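Local coordinates for protein-glutaminase (Chryseobacterium proteolyticum, PDB 3A56), which probably hydrolyses the amide groups of glutamine side chains in proteins, releasing ammonia, and is captured here in its pro form, at residues A[26-31]-A[70-75]; A[46-51]-A[152-157]. All coordinates share one frame; numbering follows the deposited sequence. Where two conformers were deposited one is given.

Contact 1. Residues A[26-31]-A[70-75]; sequences KTVPVG and KNESPV
Val28 has CG1 anti to the backbone N (chi1 175°), where it packs against Glu72 and Ser73, while CG2 lies against Pro74. Glu72 answers with CG trans to its backbone N, which carries that CG to 3.8 Å from Val28 CG1. The second methyl, Val28 CG2, lies 4.0 Å from Pro74 CB. Phe100 of helix 94-103 packs against both Val28 and Pro74. The carboxylate of Glu72 runs on past this apolar contact and is hydrogen-bonded by Ser263 and Ser259.

The backbones pair as antiparallel strands at Thr27 and Val75. Thr27 N donates to Val75 O at 3.0 Å, and Val75 N donates back to Thr27 O at 2.9 Å. Both bonds are fairly straight, with N-H...O angles of 161° and 162°. A CA-H...O contact flanks each bond: Lys26 CA lies 3.2 Å from Val75 O, and Pro74 CA lies 3.1 Å from Thr27 O. Thr27 and Val75 send their side chains to the same face of the sheet. There Val75 CG2 meets Pro29 CG at 4.0 Å, the two side chains crossing at a slant. Ala68 of helix 59-71 touches both Pro29 and Val75.

Glu72 has a positive phi and closes helix 59-71 with a Schellman motif. The chain can then enter strand 75-79 beside strand 22-35. Pro29 CD sits 3.3 Å from Ser73 O. Pro29 has no N-H to offer, and this buried carbonyl has no hydrogen-bond partner in the model. The chemistry is therefore mixed: one pair of backbone bonds fixes the strand register, apolar contacts of Val28 and Pro29 flank that pair, and the buried Ser73 O is a small polar cost.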
ATOM      1  N   LYS A  26       9.327  -4.229 -14.242  1.00 23.59           N
ATOM      2  CA  LYS A  26       7.994  -4.219 -14.825  1.00 23.36           C
ATOM      3  C   LYS A  26       6.949  -3.932 -13.762  1.00 17.68           C
ATOM      4  O   LYS A  26       7.080  -4.330 -12.609  1.00 24.11           O
ATOM      5  CB  LYS A  26       7.679  -5.558 -15.500  1.00 30.26           C
ATOM      6  CG  LYS A  26       8.224  -5.691 -16.917  1.00 47.36           C
ATOM      7  CD  LYS A  26       9.666  -6.162 -16.935  1.00 57.81           C
ATOM      8  CE  LYS A  26       9.765  -7.646 -16.622  1.00 73.31           C
ATOM      9  NZ  LYS A  26      11.144  -8.177 -16.835  1.00 68.43           N
ATOM     10  N   THR A  27       5.887  -3.251 -14.165  1.00 18.30           N
ATOM     11  CA  THR A  27       4.803  -2.977 -13.247  1.00 17.86           C
ATOM     12  C   THR A  27       3.575  -2.648 -14.065  1.00 16.26           C
ATOM     13  O   THR A  27       3.644  -2.548 -15.288  1.00 24.18           O
ATOM     14  CB  THR A  27       5.148  -1.794 -12.323  1.00 23.35           C
ATOM     15  OG1 THR A  27       4.103  -1.622 -11.352  1.00 25.04           O
ATOM     16  CG2 THR A  27       5.299  -0.531 -13.139  1.00 23.47           C
ATOM     17  N   VAL A  28       2.442  -2.497 -13.384  1.00 18.12           N
ATOM     18  CA  VAL A  28       1.221  -2.100 -14.054  1.00 13.50           C
ATOM     19  C   VAL A  28       0.841  -0.719 -13.530  1.00 19.15           C
ATOM     20  O   VAL A  28       0.599  -0.548 -12.347  1.00 17.87           O
ATOM     21  CB  VAL A  28       0.071  -3.072 -13.743  1.00 21.39           C
ATOM     22  CG1 VAL A  28      -1.228  -2.563 -14.349  1.00 16.43           C
ATOM     23  CG2 VAL A  28       0.410  -4.467 -14.259  1.00 21.07           C
ATOM     24  N   PRO A  29       0.793   0.274 -14.414  1.00 14.09           N
ATOM     25  CA  PRO A  29       0.327   1.601 -13.985  1.00 16.01           C
ATOM     26  C   PRO A  29      -1.174   1.550 -13.708  1.00 18.15           C
ATOM     27  O   PRO A  29      -1.896   0.873 -14.439  1.00 15.69           O
ATOM     28  CB  PRO A  29       0.592   2.489 -15.206  1.00 17.87           C
ATOM     29  CG  PRO A  29       1.305   1.620 -16.202  1.00 31.12           C
ATOM     30  CD  PRO A  29       1.036   0.206 -15.862  1.00 17.47           C
ATOM     31  N   VAL A  30      -1.635   2.253 -12.679  1.00 15.62           N
ATOM     32  CA  VAL A  30      -3.040   2.199 -12.283  1.00 13.98           C
ATOM     33  C   VAL A  30      -3.732   3.552 -12.228  1.00 16.58           C
ATOM     34  O   VAL A  30      -4.948   3.626 -11.996  1.00 16.41           O
ATOM     35  CB  VAL A  30      -3.202   1.503 -10.919  1.00 14.50           C
ATOM     36  CG1 VAL A  30      -2.785   0.048 -11.042  1.00 19.31           C
ATOM     37  CG2 VAL A  30      -2.353   2.215  -9.838  1.00 16.51           C
ATOM     38  N   GLY A  31      -2.973   4.619 -12.436  1.00 16.77           N
ATOM     39  CA  GLY A  31      -3.566   5.942 -12.496  1.00 18.73           C
ATOM     40  C   GLY A  31      -2.663   6.915 -13.234  1.00 15.93           C
ATOM     41  O   GLY A  31      -1.444   6.793 -13.220  1.00 16.40           O
ATOM     42  N   LYS A  70      -5.456   2.203 -18.745  1.00 17.54           N
ATOM     43  CA  LYS A  70      -6.788   1.865 -19.216  1.00 17.54           C
ATOM     44  C   LYS A  70      -7.016   0.369 -19.148  1.00 23.78           C
ATOM     45  O   LYS A  70      -8.034  -0.097 -18.629  1.00 25.19           O
ATOM     46  CB  LYS A  70      -6.992   2.369 -20.658  1.00 16.01           C
ATOM     47  CG  LYS A  70      -8.384   2.085 -21.193  1.00 22.71           C
ATOM     48  CD  LYS A  70      -8.604   2.715 -22.566  1.00 37.51           C
ATOM     49  CE  LYS A  70      -7.953   1.904 -23.672  1.00 73.03           C
ATOM     50  NZ  LYS A  70      -8.276   2.458 -25.024  1.00 57.54           N
ATOM     51  N   ASN A  71      -6.046  -0.382 -19.655  1.00 21.76           N
ATOM     52  CA  ASN A  71      -6.185  -1.821 -19.790  1.00 24.43           C
ATOM     53  C   ASN A  71      -5.626  -2.645 -18.632  1.00 27.13           C
ATOM     54  O   ASN A  71      -5.669  -3.871 -18.669  1.00 24.92           O
ATOM     55  CB  ASN A  71      -5.556  -2.261 -21.106  1.00 29.79           C
ATOM     56  CG  ASN A  71      -6.270  -1.657 -22.304  1.00 35.54           C
ATOM     57  OD1 ASN A  71      -7.501  -1.561 -22.312  1.00 33.26           O
ATOM     58  ND2 ASN A  71      -5.508  -1.227 -23.303  1.00 38.49           N
ATOM     59  N   GLU A  72      -5.113  -1.973 -17.602  1.00 19.98           N
ATOM     60  CA  GLU A  72      -4.421  -2.654 -16.504  1.00 21.67           C
ATOM     61  C   GLU A  72      -3.386  -3.642 -17.039  1.00 22.28           C
ATOM     62  O   GLU A  72      -3.392  -4.833 -16.707  1.00 22.74           O
ATOM     63  CB  GLU A  72      -5.411  -3.356 -15.571  1.00 20.04           C
ATOM     64  CG  GLU A  72      -4.776  -3.794 -14.263  1.00 19.18           C
ATOM     65  CD  GLU A  72      -5.791  -4.286 -13.272  1.00 26.71           C
ATOM     66  OE1 GLU A  72      -6.232  -5.445 -13.407  1.00 24.66           O
ATOM     67  OE2 GLU A  72      -6.148  -3.509 -12.359  1.00 21.55           O
ATOM     68  N   SER A  73      -2.483  -3.123 -17.859  1.00 18.63           N
ATOM     69  CA  SER A  73      -1.484  -3.952 -18.515  0.50 19.83           C
ATOM     70  C   SER A  73      -0.095  -3.489 -18.114  1.00 21.35           C
ATOM     71  O   SER A  73       0.091  -2.334 -17.736  1.00 20.49           O
ATOM     72  CB  SER A  73      -1.661  -3.907 -20.038  0.50 24.45           C
ATOM     73  OG  SER A  73      -1.615  -2.578 -20.531  0.50 18.73           O
ATOM     74  N   PRO A  74       0.885  -4.399 -18.171  1.00 21.18           N
ATOM     75  CA  PRO A  74       2.213  -4.035 -17.660  1.00 17.89           C
ATOM     76  C   PRO A  74       3.067  -3.278 -18.668  1.00 18.20           C
ATOM     77  O   PRO A  74       2.825  -3.343 -19.875  1.00 22.51           O
ATOM     78  CB  PRO A  74       2.853  -5.387 -17.321  1.00 24.39           C
ATOM     79  CG  PRO A  74       2.133  -6.384 -18.185  1.00 21.34           C
ATOM     80  CD  PRO A  74       0.764  -5.835 -18.484  1.00 26.29           C
ATOM     81  N   VAL A  75       4.022  -2.520 -18.141  1.00 18.84           N
ATOM     82  CA  VAL A  75       5.068  -1.889 -18.931  1.00 23.38           C
ATOM     83  C   VAL A  75       6.356  -2.008 -18.150  1.00 20.31           C
ATOM     84  O   VAL A  75       6.366  -2.423 -16.985  1.00 21.64           O
ATOM     85  CB  VAL A  75       4.815  -0.390 -19.178  1.00 20.71           C
ATOM     86  CG1 VAL A  75       3.559  -0.189 -19.998  1.00 23.87           C
ATOM     87  CG2 VAL A  75       4.712   0.337 -17.842  1.00 21.72           C
TER

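Contact 2. Residues A[46-51]-A[152-157]; sequences TAQFYE and PVDGCY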
ATOM      1  N   THR A  46       3.038  -0.344  -4.999  1.00 14.27           N
ATOM      2  CA  THR A  46       3.689   0.816  -4.422  1.00 15.07           C
ATOM      3  C   THR A  46       2.694   1.967  -4.266  1.00 14.95           C
ATOM      4  O   THR A  46       1.845   2.189  -5.133  1.00 16.08           O
ATOM      5  CB  THR A  46       4.907   1.275  -5.239  1.00 17.36           C
ATOM      6  OG1 THR A  46       5.432   2.464  -4.642  1.00 14.30           O
ATOM      7  CG2 THR A  46       4.521   1.578  -6.673  1.00 17.23           C
ATOM      8  N   ALA A  47       2.775   2.669  -3.142  1.00 12.94           N
ATOM      9  CA  ALA A  47       1.910   3.833  -2.912  1.00 14.22           C
ATOM     10  C   ALA A  47       2.532   5.122  -3.446  1.00 14.29           C
ATOM     11  O   ALA A  47       1.949   6.192  -3.317  1.00 20.81           O
ATOM     12  CB  ALA A  47       1.600   3.972  -1.414  1.00 15.34           C
ATOM     13  N   GLN A  48       3.718   5.030  -4.037  1.00 16.45           N
ATOM     14  CA  GLN A  48       4.406   6.242  -4.474  1.00 16.00           C
ATOM     15  C   GLN A  48       3.936   6.727  -5.826  1.00 21.87           C
ATOM     16  O   GLN A  48       3.592   5.930  -6.701  1.00 18.42           O
ATOM     17  CB  GLN A  48       5.899   5.982  -4.548  1.00 14.16           C
ATOM     18  CG  GLN A  48       6.426   5.429  -3.257  1.00 19.06           C
ATOM     19  CD  GLN A  48       7.863   4.987  -3.400  1.00 38.11           C
ATOM     20  OE1 GLN A  48       8.760   5.682  -2.969  1.00 32.39           O
ATOM     21  NE2 GLN A  48       8.085   3.847  -4.049  1.00 34.52           N
ATOM     22  N   PHE A  49       3.946   8.046  -5.995  1.00 17.11           N
ATOM     23  CA  PHE A  49       3.735   8.655  -7.296  1.00 14.15           C
ATOM     24  C   PHE A  49       5.039   8.783  -8.037  1.00 16.12           C
ATOM     25  O   PHE A  49       6.092   9.039  -7.436  1.00 18.91           O
ATOM     26  CB  PHE A  49       3.142  10.051  -7.152  1.00 18.41           C
ATOM     27  CG  PHE A  49       1.675  10.067  -6.863  1.00 15.77           C
ATOM     28  CD1 PHE A  49       1.202  10.535  -5.641  1.00 21.91           C
ATOM     29  CD2 PHE A  49       0.764   9.641  -7.814  1.00 14.63           C
ATOM     30  CE1 PHE A  49      -0.155  10.570  -5.374  1.00 18.95           C
ATOM     31  CE2 PHE A  49      -0.602   9.677  -7.545  1.00 15.82           C
ATOM     32  CZ  PHE A  49      -1.053  10.145  -6.315  1.00 15.16           C
ATOM     33  N   TYR A  50       4.951   8.623  -9.353  1.00 15.66           N
ATOM     34  CA  TYR A  50       6.074   8.890 -10.236  1.00 15.27           C
ATOM     35  C   TYR A  50       5.624   9.954 -11.208  1.00 21.67           C
ATOM     36  O   TYR A  50       4.439  10.155 -11.411  1.00 23.84           O
ATOM     37  CB  TYR A  50       6.473   7.611 -10.949  1.00 17.45           C
ATOM     38  CG  TYR A  50       7.009   6.599  -9.971  1.00 22.33           C
ATOM     39  CD1 TYR A  50       6.141   5.832  -9.194  1.00 21.08           C
ATOM     40  CD2 TYR A  50       8.373   6.439  -9.790  1.00 36.56           C
ATOM     41  CE1 TYR A  50       6.629   4.919  -8.286  1.00 36.54           C
ATOM     42  CE2 TYR A  50       8.869   5.530  -8.885  1.00 34.77           C
ATOM     43  CZ  TYR A  50       7.994   4.774  -8.134  1.00 44.03           C
ATOM     44  OH  TYR A  50       8.490   3.868  -7.229  1.00 45.11           O
ATOM     45  N   GLU A  51       6.553  10.657 -11.823  1.00 16.61           N
ATOM     46  CA  GLU A  51       6.175  11.792 -12.655  0.50 16.69           C
ATOM     47  C   GLU A  51       6.827  11.720 -14.022  1.00 16.64           C
ATOM     48  O   GLU A  51       7.903  11.153 -14.170  1.00 20.23           O
ATOM     49  CB  GLU A  51       6.589  13.099 -11.973  0.50 19.59           C
ATOM     50  CG  GLU A  51       8.091  13.255 -11.834  0.50 25.81           C
ATOM     51  CD  GLU A  51       8.502  14.604 -11.264  0.50 56.54           C
ATOM     52  OE1 GLU A  51       7.691  15.230 -10.550  0.50 36.30           O
ATOM     53  OE2 GLU A  51       9.643  15.037 -11.531  0.50 48.16           O
ATOM     54  N   PRO A 152       6.894   5.738   6.852  1.00 16.51           N
ATOM     55  CA  PRO A 152       5.611   5.874   6.146  1.00 18.04           C
ATOM     56  C   PRO A 152       5.750   6.069   4.637  1.00 18.69           C
ATOM     57  O   PRO A 152       4.728   6.075   3.946  1.00 15.45           O
ATOM     58  CB  PRO A 152       5.015   7.140   6.770  1.00 18.05           C
ATOM     59  CG  PRO A 152       6.232   7.952   7.105  1.00 18.35           C
ATOM     60  CD  PRO A 152       7.185   6.921   7.676  1.00 15.94           C
ATOM     61  N   VAL A 153       6.968   6.228   4.122  1.00 13.61           N
ATOM     62  CA  VAL A 153       7.146   6.476   2.692  1.00 16.10           C
ATOM     63  C   VAL A 153       6.416   5.456   1.820  1.00 16.94           C
ATOM     64  O   VAL A 153       5.715   5.818   0.857  1.00 15.77           O
ATOM     65  CB  VAL A 153       8.638   6.510   2.307  1.00 13.10           C
ATOM     66  CG1 VAL A 153       8.799   6.635   0.805  1.00 18.45           C
ATOM     67  CG2 VAL A 153       9.324   7.675   3.011  1.00 17.64           C
ATOM     68  N   ASP A 154       6.597   4.178   2.120  1.00 16.48           N
ATOM     69  CA  ASP A 154       5.926   3.148   1.311  1.00 15.94           C
ATOM     70  C   ASP A 154       5.801   1.879   2.137  1.00 15.68           C
ATOM     71  O   ASP A 154       6.294   1.826   3.259  1.00 15.68           O
ATOM     72  CB  ASP A 154       6.722   2.885   0.030  1.00 12.98           C
ATOM     73  CG  ASP A 154       5.861   2.377  -1.120  1.00 17.87           C
ATOM     74  OD1 ASP A 154       6.390   2.282  -2.232  1.00 17.16           O
ATOM     75  OD2 ASP A 154       4.669   2.069  -0.915  1.00 19.04           O
ATOM     76  N   GLY A 155       5.159   0.861   1.580  1.00 15.32           N
ATOM     77  CA  GLY A 155       5.054  -0.415   2.260  1.00 13.88           C
ATOM     78  C   GLY A 155       3.790  -0.617   3.078  1.00 14.86           C
ATOM     79  O   GLY A 155       3.705  -1.587   3.833  1.00 14.44           O
ATOM     80  N   CYS A 156       2.792   0.254   2.914  1.00 15.29           N
ATOM     81  CA  CYS A 156       1.554   0.117   3.685  1.00 17.44           C
ATOM     82  C   CYS A 156       0.960  -1.275   3.538  1.00 14.41           C
ATOM     83  O   CYS A 156       0.394  -1.831   4.493  1.00 14.19           O
ATOM     84  CB  CYS A 156       0.507   1.137   3.215  1.00 15.90           C
ATOM     85  SG  CYS A 156       0.125   1.037   1.437  1.00 17.24           S
ATOM     86  N   TYR A 157       1.090  -1.820   2.334  1.00 13.92           N
ATOM     87  CA  TYR A 157       0.479  -3.100   2.000  1.00 14.41           C
ATOM     88  C   TYR A 157       1.100  -4.219   2.850  1.00 17.23           C
ATOM     89  O   TYR A 157       0.391  -5.094   3.374  1.00 15.76           O
ATOM     90  CB  TYR A 157       0.640  -3.371   0.502  1.00 15.94           C
ATOM     91  CG  TYR A 157       2.055  -3.214  -0.017  1.00 18.63           C
ATOM     92  CD1 TYR A 157       2.535  -1.975  -0.450  1.00 15.56           C
ATOM     93  CD2 TYR A 157       2.903  -4.306  -0.094  1.00 19.44           C
ATOM     94  CE1 TYR A 157       3.847  -1.837  -0.937  1.00 18.68           C
ATOM     95  CE2 TYR A 157       4.194  -4.186  -0.580  1.00 20.43           C
ATOM     96  CZ  TYR A 157       4.667  -2.949  -0.996  1.00 17.98           C
ATOM     97  OH  TYR A 157       5.947  -2.827  -1.488  1.00 21.62           O
TER
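Asp154 lays its carboxylate against the turn formed by Thr46, Ala47 and Gln48. Its CG is trans to the backbone N (chi1 -153°), and CB points toward segment 46-51. The two oxygens take different donors. OD1 accepts a short hydrogen bond from Thr46 OG1 at 2.6 Å, taken on the syn side and 21° out of the carboxylate plane. OD2 accepts the backbone N-H of Ala47, with Ala47 N at 3.0 Å from Asp154 OD2. This bond is nearly straight at the hydrogen and also uses the syn side, somewhat further from the plane. A weak bond from Gly155 N to Asp154 OD2, 2.8 Å long, adds a grip from within the segment 152-157.

The Thr46 hydroxyl has a second role. Gln48 N donates to Thr46 OG1 at 3.1 Å, which makes an ST turn. The hydroxyl thus links the turn to the carboxylate. The amide of Gln48 passes close by, its plane 51° from the carboxylate. Gln48 NE2 is 2.9 Å from Asp154 OD1, but the angle is too poor for a hydrogen bond. The other end of the amide, OE1, accepts from Ala291 N. All seven touching residues are buried. The bonds from Thr46 and Ala47, with the weak one from Gly155 N, would be expected to favour a charged carboxylate.

Ala47 CB points toward Cys156 and lies 4.3 Å from Cys156 SG. Gly155 is the N-cap of helix 156-169, and Cys156 opens the helix beside His197 of strand 196-205. A cysteine at a helix start, next to a histidine on a neighbouring strand, is consistent with the Cys-His pair of papain-like enzymes, as expected from clan CA. The close approach of Ala47 is consistent with a pro-segment lying in that site.

How the contacts relate
The four segments come in the order 26-31, 46-51, 70-75, 152-157, so the two contacts cross along the chain. Their centres are 16 Å apart. Their nearest atoms are about 6 Å apart and do not touch. Both reach the five-stranded antiparallel sheet of the N-terminal part. Contact 1 joins its strands 22-35 and 75-79 where helix 59-71 ends. Contact 2 lies just ahead of one of its outermost strands, 49-52, near the middle of the molecule, and reaches helix 156-169 in the glutaminase family region. Contact 1 thus lies inside the N-terminal part, while contact 2 docks that part onto what is probably the catalytic part, as expected of a pro form.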